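Local coordinates for probable transcriptional regulator, LysR family protein (Rhodococcus sp., PDB 2QL3) that probably regulates transcription as a DNA-binding factor of the LysR family, and is represented here by its C-terminal substrate-binding domain, at residues Val3-Ile7 with Tyr31-Ser35; Ile7-Tyr12 with Leu55-Tyr61; Tyr12-Pro17 with Glu40-Leu46; Val60-Asp64 with Pro113-His117; Glu86-Ala90 with Leu101-Pro105. One frame throughout, in Å; residues are numbered along the deposited sequence.

Contact 1: residues Val3-Ile7 with Tyr31-Ser35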
# COMPACT_ATOMS: atom_id res chain seq x y z
N VAL A 3 -14.78 -1.04 30.12
CA VAL A 3 -14.67 0.19 29.25
C VAL A 3 -15.48 0.07 27.98
O VAL A 3 -15.58 -1.00 27.38
CB VAL A 3 -13.21 0.58 28.94
CG1 VAL A 3 -12.79 0.12 27.54
CG2 VAL A 3 -13.08 2.09 29.00
N ALA A 4 -16.08 1.18 27.60
CA ALA A 4 -17.01 1.20 26.48
C ALA A 4 -17.00 2.58 25.80
O ALA A 4 -16.59 3.56 26.41
CB ALA A 4 -18.42 0.82 26.97
N GLY A 5 -17.41 2.66 24.54
CA GLY A 5 -17.45 3.95 23.88
C GLY A 5 -16.39 4.08 22.78
O GLY A 5 -15.53 3.19 22.61
N PRO A 6 -16.46 5.19 22.02
CA PRO A 6 -15.63 5.38 20.78
C PRO A 6 -14.21 5.76 21.12
O PRO A 6 -14.01 6.52 22.05
CB PRO A 6 -16.31 6.55 20.09
CG PRO A 6 -16.93 7.35 21.25
CD PRO A 6 -17.35 6.33 22.25
N ILE A 7 -13.23 5.26 20.34
CA ILE A 7 -11.85 5.80 20.37
C ILE A 7 -11.43 6.01 18.94
O ILE A 7 -11.69 5.16 18.11
CB ILE A 7 -10.80 4.91 21.16
CG1 ILE A 7 -9.41 5.52 21.08
CG2 ILE A 7 -10.76 3.42 20.66
CD1 ILE A 7 -8.28 4.64 21.64
N TYR A 31 -12.42 -5.74 24.75
CA TYR A 31 -13.40 -4.70 25.13
C TYR A 31 -14.47 -4.63 24.06
O TYR A 31 -14.45 -3.73 23.23
CB TYR A 31 -12.71 -3.35 25.25
CG TYR A 31 -11.69 -3.27 26.35
CD1 TYR A 31 -12.08 -3.14 27.68
CD2 TYR A 31 -10.33 -3.34 26.06
CE1 TYR A 31 -11.12 -3.09 28.71
CE2 TYR A 31 -9.38 -3.29 27.06
CZ TYR A 31 -9.76 -3.16 28.37
OH TYR A 31 -8.79 -3.10 29.34
N PRO A 32 -15.43 -5.56 24.08
CA PRO A 32 -16.48 -5.67 23.02
C PRO A 32 -17.40 -4.44 22.86
O PRO A 32 -18.15 -4.36 21.86
CB PRO A 32 -17.35 -6.85 23.51
CG PRO A 32 -16.45 -7.61 24.48
CD PRO A 32 -15.59 -6.56 25.14
N ARG A 33 -17.39 -3.54 23.85
CA ARG A 33 -18.24 -2.38 23.90
C ARG A 33 -17.47 -1.08 23.61
O ARG A 33 -18.03 0.01 23.69
CB ARG A 33 -18.91 -2.30 25.27
CG ARG A 33 -20.23 -3.06 25.38
CD ARG A 33 -20.69 -3.37 26.82
NE ARG A 33 -19.96 -4.50 27.39
CZ ARG A 33 -19.11 -4.41 28.42
NH1 ARG A 33 -18.48 -5.52 28.83
NH2 ARG A 33 -18.87 -3.24 29.03
N ALA A 34 -16.17 -1.19 23.30
CA ALA A 34 -15.43 -0.06 22.76
C ALA A 34 -15.63 -0.08 21.26
O ALA A 34 -15.75 -1.16 20.68
CB ALA A 34 -13.93 -0.17 23.07
N SER A 35 -15.64 1.08 20.61
CA SER A 35 -15.58 1.05 19.14
C SER A 35 -14.42 1.89 18.59
O SER A 35 -14.22 3.04 19.00
CB SER A 35 -16.92 1.45 18.51
OG SER A 35 -17.29 2.78 18.80
O HOH W 1 -16.10 -3.38 26.48
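G5 and P6 pair in parallel with A34 and S35, and three backbone hydrogen bonds join the starts of the two strands. G5 N gives to R33 O at 2.9 Å. S35 N gives to G5 O, also at 2.9 Å. I7 N gives to S35 O at 2.8 Å. G5 has a positive phi of 111°; a side chain here would be jammed against the carbonyl oxygen of A4 and the ring of P6. On the other segment a type I turn runs from Y31 to A34. Water 1 links the loop ends: it donates to V3 O at 2.6 Å and accepts from R33 N.

V3 CG1 makes the main apolar touch, 3.3 Å from Y31 CD1. The two side chains cross obliquely. Y31 has CG anti to its carbonyl carbon (chi1 -64°), which brings the ring to V3. A4 CB rests 3.6 Å from R33 CB. S35 OG lies beside P6, on the same face of the sheet.

V3 also packs on R196, V197 and A200 of helix 196-205. I7 and A34 both touch F27 of helix 20-30. That helix links the two strands in a beta-alpha-beta unit.

Contact 2: residues Ile7-Tyr12 with Leu55-Tyr61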
# COMPACT_ATOMS: atom_id res chain seq x y z
N ILE A 7 -13.23 5.26 20.34
CA ILE A 7 -11.85 5.80 20.37
C ILE A 7 -11.43 6.01 18.94
O ILE A 7 -11.69 5.16 18.11
CB ILE A 7 -10.80 4.91 21.16
CG1 ILE A 7 -9.41 5.52 21.08
CG2 ILE A 7 -10.76 3.42 20.66
CD1 ILE A 7 -8.28 4.64 21.64
N ALA A 8 -10.81 7.14 18.66
CA ALA A 8 -10.20 7.40 17.33
C ALA A 8 -8.69 7.14 17.34
O ALA A 8 -7.93 7.77 18.08
CB ALA A 8 -10.53 8.79 16.78
N VAL A 9 -8.30 6.15 16.56
CA VAL A 9 -6.91 5.70 16.42
C VAL A 9 -6.36 6.02 15.02
O VAL A 9 -6.90 5.60 13.97
CB VAL A 9 -6.75 4.18 16.66
CG1 VAL A 9 -5.24 3.77 16.59
CG2 VAL A 9 -7.39 3.74 18.00
N GLY A 10 -5.30 6.80 14.99
CA GLY A 10 -4.71 7.10 13.68
C GLY A 10 -3.41 6.35 13.53
O GLY A 10 -2.83 5.86 14.55
N CYS A 11 -2.93 6.25 12.30
CA CYS A 11 -1.58 5.74 12.05
C CYS A 11 -1.05 6.14 10.68
O CYS A 11 -1.84 6.58 9.84
CB CYS A 11 -1.53 4.22 12.24
SG CYS A 11 -2.20 3.28 10.92
N TYR A 12 0.27 5.99 10.47
CA TYR A 12 0.87 6.20 9.14
C TYR A 12 0.55 4.96 8.28
O TYR A 12 0.52 3.86 8.79
CB TYR A 12 2.40 6.36 9.20
CG TYR A 12 2.90 7.56 9.97
CD1 TYR A 12 2.10 8.71 10.12
CD2 TYR A 12 4.18 7.56 10.52
CE1 TYR A 12 2.56 9.82 10.86
CE2 TYR A 12 4.65 8.63 11.25
CZ TYR A 12 3.85 9.76 11.39
OH TYR A 12 4.31 10.80 12.14
N LEU A 55 -8.33 12.69 16.54
CA LEU A 55 -7.77 11.42 16.94
C LEU A 55 -7.52 11.46 18.43
O LEU A 55 -7.19 12.51 18.95
CB LEU A 55 -6.45 11.13 16.21
CG LEU A 55 -6.45 11.03 14.70
CD1 LEU A 55 -4.99 10.94 14.25
CD2 LEU A 55 -7.26 9.82 14.26
N ASP A 56 -7.69 10.32 19.10
CA ASP A 56 -7.36 10.19 20.52
C ASP A 56 -5.87 9.84 20.65
O ASP A 56 -5.16 10.41 21.47
CB ASP A 56 -8.17 9.08 21.23
CG ASP A 56 -9.69 9.41 21.40
OD1 ASP A 56 -10.03 10.00 22.44
OD2 ASP A 56 -10.55 9.09 20.52
N VAL A 57 -5.44 8.88 19.83
CA VAL A 57 -4.09 8.33 19.86
C VAL A 57 -3.63 8.10 18.42
O VAL A 57 -4.44 8.11 17.48
CB VAL A 57 -3.98 7.00 20.68
CG1 VAL A 57 -4.38 7.22 22.15
CG2 VAL A 57 -4.83 5.90 20.08
N ALA A 58 -2.32 7.97 18.26
CA ALA A 58 -1.68 7.70 16.97
C ALA A 58 -0.63 6.59 17.19
O ALA A 58 0.07 6.55 18.25
CB ALA A 58 -1.01 8.99 16.46
N ILE A 59 -0.53 5.69 16.22
CA ILE A 59 0.53 4.72 16.16
C ILE A 59 1.48 5.22 15.09
O ILE A 59 1.11 5.32 13.92
CB ILE A 59 0.04 3.33 15.77
CG1 ILE A 59 -1.10 2.86 16.72
CG2 ILE A 59 1.21 2.34 15.71
CD1 ILE A 59 -0.74 2.81 18.16
N VAL A 60 2.71 5.57 15.49
CA VAL A 60 3.63 6.25 14.57
C VAL A 60 5.07 5.81 14.76
O VAL A 60 5.43 5.28 15.80
CB VAL A 60 3.58 7.82 14.71
CG1 VAL A 60 2.30 8.35 14.18
CG2 VAL A 60 3.78 8.28 16.15
N TYR A 61 5.92 6.06 13.76
CA TYR A 61 7.34 6.01 14.03
C TYR A 61 7.75 7.22 14.86
O TYR A 61 7.32 8.33 14.61
CB TYR A 61 8.18 6.01 12.76
CG TYR A 61 7.85 4.98 11.70
CD1 TYR A 61 8.12 3.63 11.89
CD2 TYR A 61 7.34 5.39 10.46
CE1 TYR A 61 7.89 2.70 10.88
CE2 TYR A 61 7.06 4.45 9.45
CZ TYR A 61 7.35 3.10 9.67
OH TYR A 61 7.11 2.16 8.68
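A8 is held by D56 at both its N-H and its carbonyl. A8 N gives a nearly straight bond (176°) to the anti side of D56 OD2 at 2.7 Å. A8 O accepts twice, from D56 N at 2.8 Å and from V57 N at 3.2 Å. Parallel strand pairing follows: G10 N gives to V57 O, and I59 N to G10 O.

Apolar side chains pack on the face of V9, V57, C11 and I59, where V9 CG2 meets V57 CG2 at 3.9 Å. The tip of L55 covers G10 on the other: L55 CD2 lies 3.7 Å from G10 N, and a CB on G10 would clash with L55 CD1.

V60 CG1 is anti to its carbonyl carbon (chi1 -70°), which sets it over the Y12 ring face in a CH-pi contact, 3.7 Å from the centroid. Y61 CD2 comes to the ring edge in plane, 3.8 Å from Y12 CD2. With an alanine in place of Y12, V60 CG1 and Y61 would probably lose their aromatic partner.

V9 and V57 lean on F201 of helix 196-205. I59 touches L20 and M23 of helix 20-30. Strands 34-40 and 182-189 continue the sheet beyond this pair.

Contact 3: residues Tyr12-Pro17 with Glu40-Leu46. With PO4 (phosphate ion), chain O; PO4 (phosphate ion), chain Q.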
# COMPACT_ATOMS: atom_id res chain seq x y z
N TYR A 12 0.27 5.99 10.47
CA TYR A 12 0.87 6.20 9.14
C TYR A 12 0.55 4.96 8.28
O TYR A 12 0.52 3.86 8.79
CB TYR A 12 2.40 6.36 9.20
CG TYR A 12 2.90 7.56 9.97
CD1 TYR A 12 2.10 8.71 10.12
CD2 TYR A 12 4.18 7.56 10.52
CE1 TYR A 12 2.56 9.82 10.86
CE2 TYR A 12 4.65 8.63 11.25
CZ TYR A 12 3.85 9.76 11.39
OH TYR A 12 4.31 10.80 12.14
N PRO A 13 0.27 5.16 6.96
CA PRO A 13 -0.19 4.03 6.14
C PRO A 13 0.64 2.73 6.16
O PRO A 13 0.05 1.67 6.19
CB PRO A 13 -0.33 4.63 4.71
CG PRO A 13 -0.61 6.13 5.00
CD PRO A 13 0.31 6.42 6.20
N ALA A 14 1.97 2.83 6.19
CA ALA A 14 2.87 1.68 6.28
C ALA A 14 2.74 0.88 7.58
O ALA A 14 3.21 -0.25 7.68
CB ALA A 14 4.30 2.16 6.10
N LEU A 15 2.13 1.48 8.57
CA LEU A 15 1.90 0.84 9.85
C LEU A 15 0.52 0.15 9.85
O LEU A 15 0.27 -0.73 10.68
CB LEU A 15 1.94 1.91 10.94
CG LEU A 15 3.21 2.08 11.78
CD1 LEU A 15 4.41 1.49 11.24
CD2 LEU A 15 3.45 3.52 12.25
N GLY A 16 -0.37 0.59 8.95
CA GLY A 16 -1.70 0.01 8.85
C GLY A 16 -1.79 -1.50 8.69
O GLY A 16 -2.57 -2.12 9.39
N PRO A 17 -1.02 -2.13 7.75
CA PRO A 17 -1.08 -3.64 7.61
C PRO A 17 -0.13 -4.47 8.48
O PRO A 17 -0.25 -5.67 8.56
CB PRO A 17 -0.73 -3.87 6.14
CG PRO A 17 -0.08 -2.59 5.66
CD PRO A 17 -0.18 -1.51 6.70
N GLU A 40 -5.98 6.04 8.67
CA GLU A 40 -4.60 6.12 8.22
C GLU A 40 -4.39 7.50 7.63
O GLU A 40 -5.22 7.97 6.87
CB GLU A 40 -4.36 5.12 7.09
CG GLU A 40 -3.96 3.78 7.56
CD GLU A 40 -4.01 2.71 6.49
OE1 GLU A 40 -4.94 2.76 5.64
OE2 GLU A 40 -3.13 1.83 6.49
N ASP A 41 -3.30 8.15 7.98
CA ASP A 41 -3.03 9.45 7.31
C ASP A 41 -1.59 9.76 7.21
O ASP A 41 -0.80 9.13 7.90
CB ASP A 41 -3.79 10.64 7.90
CG ASP A 41 -4.50 11.41 6.81
OD1 ASP A 41 -3.89 11.68 5.72
OD2 ASP A 41 -5.67 11.76 7.06
N THR A 42 -1.26 10.67 6.29
CA THR A 42 0.11 11.05 6.01
C THR A 42 0.62 11.88 7.18
O THR A 42 -0.14 12.21 8.10
CB THR A 42 0.15 11.94 4.76
OG1 THR A 42 -0.65 13.09 5.01
CG2 THR A 42 -0.40 11.22 3.54
N GLN A 43 1.87 12.26 7.12
CA GLN A 43 2.52 12.79 8.31
C GLN A 43 1.88 14.06 8.91
O GLN A 43 1.50 14.04 10.06
CB GLN A 43 3.98 12.99 8.01
CG GLN A 43 4.73 13.77 9.05
CD GLN A 43 6.17 14.01 8.64
OE1 GLN A 43 7.07 13.52 9.30
NE2 GLN A 43 6.39 14.80 7.56
N ASN A 44 1.80 15.15 8.15
CA ASN A 44 1.15 16.38 8.69
C ASN A 44 -0.33 16.22 9.01
O ASN A 44 -0.83 16.82 9.97
CB ASN A 44 1.35 17.59 7.79
CG ASN A 44 2.84 17.86 7.49
OD1 ASN A 44 3.71 17.25 8.10
ND2 ASN A 44 3.13 18.79 6.60
N ARG A 45 -1.04 15.47 8.20
CA ARG A 45 -2.46 15.37 8.34
C ARG A 45 -2.74 14.65 9.63
O ARG A 45 -3.61 15.10 10.40
CB ARG A 45 -3.13 14.73 7.10
CG ARG A 45 -3.05 15.60 5.83
CD ARG A 45 -3.61 14.87 4.56
NE ARG A 45 -4.87 14.15 4.84
CZ ARG A 45 -6.09 14.53 4.43
NH1 ARG A 45 -7.15 13.84 4.80
NH2 ARG A 45 -6.24 15.60 3.66
N LEU A 46 -1.98 13.60 9.95
CA LEU A 46 -2.20 12.85 11.25
C LEU A 46 -1.90 13.78 12.44
O LEU A 46 -2.64 13.85 13.43
CB LEU A 46 -1.32 11.59 11.35
CG LEU A 46 -1.96 10.38 12.11
CD1 LEU A 46 -3.09 9.86 11.25
CD2 LEU A 46 -1.01 9.26 12.37
P PO4 O . 1.54 15.54 4.49
O1 PO4 O . 2.68 15.34 5.44
O2 PO4 O . 0.22 15.05 5.13
O3 PO4 O . 1.24 16.96 4.16
O4 PO4 O . 1.81 14.71 3.21
P PO4 Q . -10.33 15.99 4.23
O1 PO4 Q . -9.68 16.12 5.60
O2 PO4 Q . -11.79 16.39 4.32
O3 PO4 Q . -9.61 16.90 3.25
O4 PO4 Q . -10.22 14.55 3.75
O HOH W 2 2.78 12.86 12.40
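E40 brings its carboxylate oxygen OE2 to 3.2 Å from P13 O, although both atoms are acceptors. The same OE2 lies 3.3 Å from G16 CA. A side chain on G16 would run into it. The extended chain of E40 beyond CG (chi2 168°) carries the group this far. Its hydrogen bonds come from the second subunit: OE1 pairs with T135 OG1 and OE2 with T140 OG1 of that chain.

D41 O faces the start of the loop. It is 3.4 Å from P13 CD, and Y12 CA points its hydrogen almost straight at it (Y12 CA to D41 O 3.6 Å, 171° at the hydrogen).

The 40-46 segment turns from the end of strand 34-40 into helix 43-51, with T42 at the N-cap position, though its side chain makes no capping bond. Here the loop after strand 5-11 meets the start of helix 43-51 at the C-terminal ends of the parallel strands 5-11 and 34-40, in a domain of the periplasmic-binding-protein type. D41 braces the turn: OD1 accepts from T42 N on its anti lone pair, and forms a salt bridge with R45 NE at 2.8 Å. A phosphate, probably from the crystallisation liquor, sits at this helix start, and N44 N gives to its O1 at 2.9 Å. The positive end of the helix dipole is likely to help hold it. A second phosphate accepts a weak bond at its O4 from R45 NH1, near the guanidinium plane.

L46 CD2 packs 3.9 Å from Y12 CD1. Water 2 lies in the plane of the Y12 ring, 2.6 Å from Y12 OH, and donates to Q43 O.

Contact 4: residues Val60-Asp64 with Pro113-His117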
# COMPACT_ATOMS: atom_id res chain seq x y z
N VAL A 60 2.71 5.57 15.49
CA VAL A 60 3.63 6.25 14.57
C VAL A 60 5.07 5.81 14.76
O VAL A 60 5.43 5.28 15.80
CB VAL A 60 3.58 7.82 14.71
CG1 VAL A 60 2.30 8.35 14.18
CG2 VAL A 60 3.78 8.28 16.15
N TYR A 61 5.92 6.06 13.76
CA TYR A 61 7.34 6.01 14.03
C TYR A 61 7.75 7.22 14.86
O TYR A 61 7.32 8.33 14.61
CB TYR A 61 8.18 6.01 12.76
CG TYR A 61 7.85 4.98 11.70
CD1 TYR A 61 8.12 3.63 11.89
CD2 TYR A 61 7.34 5.39 10.46
CE1 TYR A 61 7.89 2.70 10.88
CE2 TYR A 61 7.06 4.45 9.45
CZ TYR A 61 7.35 3.10 9.67
OH TYR A 61 7.11 2.16 8.68
N ASP A 62 8.63 7.01 15.83
CA ASP A 62 9.15 8.13 16.62
C ASP A 62 10.30 8.74 15.83
O ASP A 62 11.49 8.49 16.12
CB ASP A 62 9.63 7.60 17.97
CG ASP A 62 10.08 8.69 18.94
OD1 ASP A 62 9.85 9.92 18.75
OD2 ASP A 62 10.70 8.28 19.92
N LEU A 63 9.91 9.49 14.78
CA LEU A 63 10.77 10.33 13.94
C LEU A 63 10.07 11.68 13.72
O LEU A 63 8.90 11.74 13.29
CB LEU A 63 11.06 9.68 12.56
CG LEU A 63 11.78 8.33 12.55
CD1 LEU A 63 11.76 7.69 11.21
CD2 LEU A 63 13.22 8.49 13.04
N ASP A 64 10.77 12.77 14.06
CA ASP A 64 10.28 14.14 13.79
C ASP A 64 8.91 14.46 14.46
O ASP A 64 8.09 15.16 13.89
CB ASP A 64 10.18 14.39 12.24
CG ASP A 64 11.49 14.02 11.43
OD1 ASP A 64 12.59 14.32 11.90
OD2 ASP A 64 11.40 13.48 10.27
N PRO A 113 7.59 10.10 7.67
CA PRO A 113 9.01 10.49 7.88
C PRO A 113 10.05 9.52 7.25
O PRO A 113 11.25 9.74 7.42
CB PRO A 113 9.14 10.42 9.39
CG PRO A 113 8.22 9.23 9.74
CD PRO A 113 7.06 9.37 8.84
N SER A 114 9.60 8.48 6.54
CA SER A 114 10.56 7.51 5.96
C SER A 114 11.54 8.10 4.96
O SER A 114 12.65 7.62 4.86
CB SER A 114 9.82 6.35 5.31
OG SER A 114 9.25 5.56 6.36
N THR A 115 11.09 9.11 4.21
CA THR A 115 11.86 9.67 3.13
C THR A 115 13.13 10.35 3.66
O THR A 115 14.19 10.07 3.15
CB THR A 115 11.08 10.72 2.39
OG1 THR A 115 9.73 10.31 2.25
CG2 THR A 115 11.76 11.05 0.99
N ASN A 116 12.99 11.22 4.68
CA ASN A 116 14.14 11.91 5.28
C ASN A 116 14.99 10.90 6.03
O ASN A 116 16.21 11.00 6.03
CB ASN A 116 13.73 13.00 6.29
CG ASN A 116 13.15 14.23 5.65
OD1 ASN A 116 13.00 14.34 4.42
ND2 ASN A 116 12.84 15.23 6.50
N HIS A 117 14.34 9.94 6.70
CA HIS A 117 15.11 8.90 7.41
C HIS A 117 16.08 8.20 6.41
O HIS A 117 17.28 8.02 6.68
CB HIS A 117 14.17 7.85 8.06
CG HIS A 117 14.91 6.75 8.75
ND1 HIS A 117 15.07 5.49 8.20
CD2 HIS A 117 15.64 6.76 9.90
CE1 HIS A 117 15.84 4.76 8.99
NE2 HIS A 117 16.19 5.50 10.03
O HOH W 3 7.83 2.95 6.33
O HOH W 4 12.51 11.34 9.11
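P113 meets three residues of the 60-64 segment. Its CB lies 3.8 Å from L63 CB. Its CG is 4.0 Å from Y61 CD2, with the proline and the tyrosine side chain at about a right angle. D64 OD2 approaches the same CB at 3.9 Å. L63 then reaches past the proline: its CD1 comes to 4.0 Å from H117 CB. L63 has CG anti to its carbonyl carbon (chi1 -60°), and from there the branch extends to H117. No direct hydrogen bond crosses.

Two waters make the polar links. Water 3 lies 2.6 Å from Y61 OH and 3.0 Å from S114 OG. Water 4 donates to D64 OD2 at 2.7 Å and to P113 O at 2.6 Å. P113 O also accepts from H117 N within its own segment, in the first turn of helix 114-125.

Further out, the backbone shapes probably help to place these groups. A cis peptide bond precedes P113. D62 is the centre of an inverse gamma turn, which bends the chain just beyond Y61. Y12 and Q43 pack on P113, and Y61 OH has a weak bond to Q156 OE1.

The contact thus runs from the end of a strand in one half of the domain to the N-terminal end of a helix in the other. It is consistent with the wall of the cleft between the two subdomains, where LysR-type domains of the periplasmic-binding-protein fold generally receive their effectors.

Contact 5: residues Glu86-Ala90 with Leu101-Pro105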
# COMPACT_ATOMS: atom_id res chain seq x y z
N GLU A 86 17.93 -11.56 -8.09
CA GLU A 86 18.93 -11.47 -9.17
C GLU A 86 19.86 -10.26 -8.99
O GLU A 86 20.74 -10.01 -9.84
CB GLU A 86 18.21 -11.37 -10.53
CG GLU A 86 17.45 -12.64 -10.90
CD GLU A 86 16.63 -12.50 -12.17
OE1 GLU A 86 16.84 -11.54 -12.95
OE2 GLU A 86 15.77 -13.35 -12.42
N HIS A 87 19.66 -9.51 -7.91
CA HIS A 87 20.48 -8.34 -7.66
C HIS A 87 21.97 -8.70 -7.50
O HIS A 87 22.31 -9.66 -6.80
CB HIS A 87 19.99 -7.56 -6.46
CG HIS A 87 20.63 -6.22 -6.31
ND1 HIS A 87 20.00 -5.05 -6.67
CD2 HIS A 87 21.85 -5.86 -5.84
CE1 HIS A 87 20.80 -4.03 -6.45
NE2 HIS A 87 21.92 -4.49 -5.92
N PRO A 88 22.86 -7.92 -8.15
CA PRO A 88 24.30 -8.03 -8.01
C PRO A 88 24.70 -8.34 -6.55
O PRO A 88 25.44 -9.30 -6.30
CB PRO A 88 24.78 -6.63 -8.41
CG PRO A 88 23.84 -6.26 -9.50
CD PRO A 88 22.50 -6.84 -9.10
N LEU A 89 24.18 -7.58 -5.58
CA LEU A 89 24.61 -7.80 -4.21
C LEU A 89 23.81 -8.88 -3.45
O LEU A 89 23.97 -9.02 -2.24
CB LEU A 89 24.64 -6.48 -3.43
CG LEU A 89 25.88 -5.61 -3.60
CD1 LEU A 89 26.05 -5.05 -5.01
CD2 LEU A 89 25.86 -4.52 -2.57
N ALA A 90 22.95 -9.64 -4.14
CA ALA A 90 22.04 -10.56 -3.39
C ALA A 90 22.75 -11.83 -2.94
O ALA A 90 22.26 -12.53 -2.05
CB ALA A 90 20.78 -10.91 -4.17
N LEU A 101 26.20 -0.01 -2.62
CA LEU A 101 25.04 0.19 -3.49
C LEU A 101 24.95 1.63 -3.99
O LEU A 101 24.00 2.00 -4.65
CB LEU A 101 23.78 -0.16 -2.69
CG LEU A 101 23.60 -1.65 -2.42
CD1 LEU A 101 22.63 -1.77 -1.27
CD2 LEU A 101 23.04 -2.31 -3.71
N ALA A 102 25.94 2.46 -3.66
CA ALA A 102 25.88 3.87 -4.04
C ALA A 102 25.66 4.09 -5.54
O ALA A 102 25.03 5.09 -5.95
CB ALA A 102 27.15 4.64 -3.55
N GLU A 103 26.20 3.19 -6.36
CA GLU A 103 26.06 3.35 -7.80
C GLU A 103 24.94 2.48 -8.44
O GLU A 103 24.76 2.53 -9.64
CB GLU A 103 27.43 3.20 -8.52
CG GLU A 103 28.42 4.39 -8.21
CD GLU A 103 27.99 5.74 -8.86
OE1 GLU A 103 28.16 5.89 -10.11
OE2 GLU A 103 27.49 6.65 -8.14
N HIS A 104 24.21 1.71 -7.64
CA HIS A 104 23.07 0.90 -8.15
C HIS A 104 21.79 1.72 -7.98
O HIS A 104 21.69 2.50 -7.01
CB HIS A 104 22.93 -0.39 -7.36
CG HIS A 104 24.00 -1.39 -7.62
ND1 HIS A 104 25.17 -1.45 -6.88
CD2 HIS A 104 24.08 -2.39 -8.52
CE1 HIS A 104 25.93 -2.41 -7.35
NE2 HIS A 104 25.29 -3.02 -8.33
N PRO A 105 20.81 1.55 -8.91
CA PRO A 105 19.60 2.36 -8.89
C PRO A 105 18.79 2.06 -7.65
O PRO A 105 18.62 0.91 -7.32
CB PRO A 105 18.79 1.85 -10.10
CG PRO A 105 19.45 0.66 -10.58
CD PRO A 105 20.83 0.58 -10.02
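H87, P88 and L89 meet L101 and H104 within the long connection between strand 69-84 and strand 106-109. Neither segment is regular helix or strand. Each is bent by a local bond. A type I turn runs from L101 to H104, closed by H104 N to L101 O at 3.0 Å. In the other segment A90 N gives to H87 O at 2.7 Å.

H104 carries most of the contact. Its CG is anti to the carbonyl carbon (chi1 -72°), and the ring points across to 86-90. P88 CB lies 3.6 Å from H104 NE2, and the two side chains run past each other in opposite directions. L89 CD1 is 3.5 Å from H104 CE1. The H87 and H104 rings are set obliquely, with centroids 5.1 Å apart and planes at 45°. Beside them L89 CD2 packs 3.7 Å from L101 CG, and L101 CD2 leans on the H87 ring. H87 also packs on W151, whose NE1 gives to H104 O.

Replacing H104 by an alanine would probably open a gap beside P88 and leave L89 CD1 without its ring partner.

No hydrogen bond or salt bridge crosses between the segments. The contact is therefore held by shape and by the burial of apolar side chains and rings near the surface.

How the contacts relate
Contacts 1 and 2 lie on the same sheet, with centres 16 Å apart. Both use strand 5-11 and share I7. Contact 3 follows at the end of that strand, 8 Å from contact 2 between centres, and shares Y12 with it; C11 O is 2.8 Å from D41 N there. Contact 4 shares V60 and Y61 with contact 2, and Y12 packs on its P113. Contact 5 lies between the two segments of contact 4 in sequence, yet its centre is about 25 Å from that of contact 4. Contacts 1 and 5 lie about 49 Å apart between centres, on opposite sides of the chain's centre. Contacts 2 to 4 lie nearer the middle, where the two halves of the domain meet.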